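Local structure of uncharacterized protein GEBA250068378 (Sulfurospirillum deleyianum, 3NKG) at residues L58-Y63 with E89-D94. The protein is of unknown function, a mainly beta protein of the DUF5625 family built on two four-stranded antiparallel sheets, with its helices in one long connection between strands. Sequence-based numbering, arbitrary orientation.
Sequences LGFNSY and ETYDCD
Tyr91 reaches Phe60 and Gly59 with the phenol end of its side chain. Its CG lies anti to the backbone N (chi1 -178°), and this carries the ring across to the other segment. The two aromatic side chains cross at about a right angle, with Tyr91 CE2 3.8 Å from Phe60 CD1. Tyr91 OH sits at the edge of the Phe60 ring, in its plane, and 3.3 Å from Gly59 CA. The hydroxyl is hydrogen-bonded to the carbonyl of Lys56 in the preceding helix 49-58. Phe60 also stacks on Trp55 and packs against helix 76-83. Asp92 turns back on its own segment: its OD1 accepts from Asp94 N at 2.8 Å, which makes an Asx turn. Cys93 then presents its carbonyl to the other backbone. Its O accepts from Phe60 N at 2.7 Å and from Asn61 N at 3.0 Å, the second bond nearly straight but arriving above the carbonyl plane. Gly59 has positive phi, and a CB there would jam against the carbonyl O of Leu58 and clash with Cys93 O. Cys93 SG lies obliquely to the Phe60 ring, 5.3 Å from its centroid. Asp94 completes the polar side. Its OD1 takes Asn61 ND2 at 2.9 Å from above the carboxylate plane, and Tyr63 OH at 2.6 Å on the syn side. The Asn61 amide is turned 81° from the carboxylate, while its OD1 is bonded to Val74 N, so both ends of the amide are held. An alanine in place of Asp94 would probably leave Asn61 ND2 and Tyr63 OH without their shared acceptor and the Tyr63 ring less firmly placed. The arrangement is a helix C-terminal glycine, just after helix 49-58, whose following residues are tied to an Asx turn within the long connection between strands 30-38 and 98-107.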
loop_
_atom_site.group_PDB
_atom_site.type_symbol
_atom_site.label_atom_id
_atom_site.label_comp_id
_atom_site.label_asym_id
_atom_site.label_seq_id
_atom_site.Cartn_x
_atom_site.Cartn_y
_atom_site.Cartn_z
ATOM N N LEU A 58 -0.735 7.547 -7.277
ATOM C CA LEU A 58 -0.768 7.586 -5.801
ATOM C C LEU A 58 -1.559 8.773 -5.226
ATOM O O LEU A 58 -2.257 8.633 -4.215
ATOM C CB LEU A 58 0.664 7.617 -5.233
ATOM C CG LEU A 58 1.475 6.319 -5.391
ATOM C CD1 LEU A 58 2.922 6.462 -4.893
ATOM C CD2 LEU A 58 0.748 5.192 -4.664
ATOM N N GLY A 59 -1.431 9.943 -5.848
ATOM C CA GLY A 59 -2.007 11.158 -5.296
ATOM C C GLY A 59 -0.978 11.977 -4.522
ATOM O O GLY A 59 0.178 11.574 -4.410
ATOM N N PHE A 60 -1.414 13.110 -3.968
ATOM C CA PHE A 60 -0.551 14.037 -3.231
ATOM C C PHE A 60 -0.907 14.202 -1.747
ATOM O O PHE A 60 -0.068 14.590 -0.951
ATOM C CB PHE A 60 -0.605 15.409 -3.923
ATOM C CG PHE A 60 0.110 15.434 -5.236
ATOM C CD1 PHE A 60 -0.440 14.812 -6.355
ATOM C CD2 PHE A 60 1.332 16.063 -5.359
ATOM C CE1 PHE A 60 0.221 14.820 -7.569
ATOM C CE2 PHE A 60 2.007 16.083 -6.588
ATOM C CZ PHE A 60 1.455 15.455 -7.687
ATOM N N ASN A 61 -2.174 13.978 -1.404
ATOM C CA ASN A 61 -2.632 14.047 -0.021
ATOM C C ASN A 61 -2.056 12.893 0.797
ATOM O O ASN A 61 -1.808 11.809 0.252
ATOM C CB ASN A 61 -4.178 13.994 0.017
ATOM C CG ASN A 61 -4.815 15.283 -0.520
ATOM O OD1 ASN A 61 -4.179 16.330 -0.506
ATOM N ND2 ASN A 61 -6.057 15.199 -1.010
ATOM N N SER A 62 -1.859 13.122 2.096
ATOM C CA SER A 62 -1.264 12.119 2.967
ATOM C C SER A 62 -2.110 11.903 4.218
ATOM O O SER A 62 -2.617 12.867 4.808
ATOM C CB SER A 62 0.158 12.532 3.402
ATOM O OG SER A 62 0.986 12.810 2.290
ATOM N N TYR A 63 -2.209 10.638 4.631
ATOM C CA TYR A 63 -3.014 10.235 5.781
ATOM C C TYR A 63 -2.184 9.350 6.713
ATOM O O TYR A 63 -1.462 8.470 6.255
ATOM C CB TYR A 63 -4.266 9.500 5.290
ATOM C CG TYR A 63 -5.151 10.360 4.418
ATOM C CD1 TYR A 63 -4.919 10.465 3.046
ATOM C CD2 TYR A 63 -6.222 11.068 4.961
ATOM C CE1 TYR A 63 -5.702 11.267 2.247
ATOM C CE2 TYR A 63 -7.034 11.888 4.162
ATOM C CZ TYR A 63 -6.761 11.983 2.804
ATOM O OH TYR A 63 -7.556 12.756 1.983
ATOM N N GLU A 89 -8.133 19.401 -14.898
ATOM C CA GLU A 89 -8.645 20.042 -13.705
ATOM C C GLU A 89 -9.585 19.164 -12.923
ATOM O O GLU A 89 -10.027 19.557 -11.848
ATOM C CB GLU A 89 -9.275 21.406 -14.012
ATOM C CG GLU A 89 -9.733 21.593 -15.430
ATOM C CD GLU A 89 -9.624 23.048 -15.853
ATOM O OE1 GLU A 89 -9.186 23.863 -15.006
ATOM O OE2 GLU A 89 -9.963 23.374 -17.017
ATOM N N THR A 90 -9.884 17.968 -13.435
ATOM C CA THR A 90 -10.714 17.046 -12.675
ATOM C C THR A 90 -9.886 16.179 -11.708
ATOM O O THR A 90 -10.451 15.351 -11.005
ATOM C CB THR A 90 -11.587 16.124 -13.588
ATOM O OG1 THR A 90 -10.751 15.157 -14.229
ATOM C CG2 THR A 90 -12.363 16.941 -14.655
ATOM N N TYR A 91 -8.564 16.375 -11.690
ATOM C CA TYR A 91 -7.656 15.532 -10.920
ATOM C C TYR A 91 -7.968 15.647 -9.431
ATOM O O TYR A 91 -8.093 16.759 -8.910
ATOM C CB TYR A 91 -6.170 15.924 -11.151
ATOM C CG TYR A 91 -5.187 15.029 -10.390
ATOM C CD1 TYR A 91 -5.027 13.691 -10.751
ATOM C CD2 TYR A 91 -4.474 15.503 -9.284
ATOM C CE1 TYR A 91 -4.153 12.847 -10.056
ATOM C CE2 TYR A 91 -3.585 14.659 -8.563
ATOM C CZ TYR A 91 -3.430 13.336 -8.965
ATOM O OH TYR A 91 -2.573 12.491 -8.290
ATOM N N ASP A 92 -8.045 14.493 -8.762
ATOM C CA ASP A 92 -8.269 14.379 -7.315
ATOM C C ASP A 92 -6.956 14.066 -6.598
ATOM O O ASP A 92 -6.371 12.997 -6.805
ATOM C CB ASP A 92 -9.262 13.231 -7.060
ATOM C CG ASP A 92 -9.775 13.187 -5.607
ATOM O OD1 ASP A 92 -8.994 13.421 -4.670
ATOM O OD2 ASP A 92 -10.978 12.913 -5.402
ATOM N N CYS A 93 -6.490 14.977 -5.744
ATOM C CA CYS A 93 -5.226 14.769 -5.008
ATOM C C CYS A 93 -5.181 13.590 -4.032
ATOM O O CYS A 93 -4.113 13.217 -3.552
ATOM C CB CYS A 93 -4.746 16.059 -4.349
ATOM S SG CYS A 93 -4.207 17.192 -5.663
ATOM N N ASP A 94 -6.326 12.970 -3.783
ATOM C CA ASP A 94 -6.322 11.704 -3.077
ATOM C C ASP A 94 -5.731 10.559 -3.920
ATOM O O ASP A 94 -5.458 9.512 -3.392
ATOM C CB ASP A 94 -7.728 11.334 -2.583
ATOM C CG ASP A 94 -8.062 11.975 -1.229
ATOM O OD1 ASP A 94 -7.157 12.572 -0.588
ATOM O OD2 ASP A 94 -9.229 11.869 -0.800
#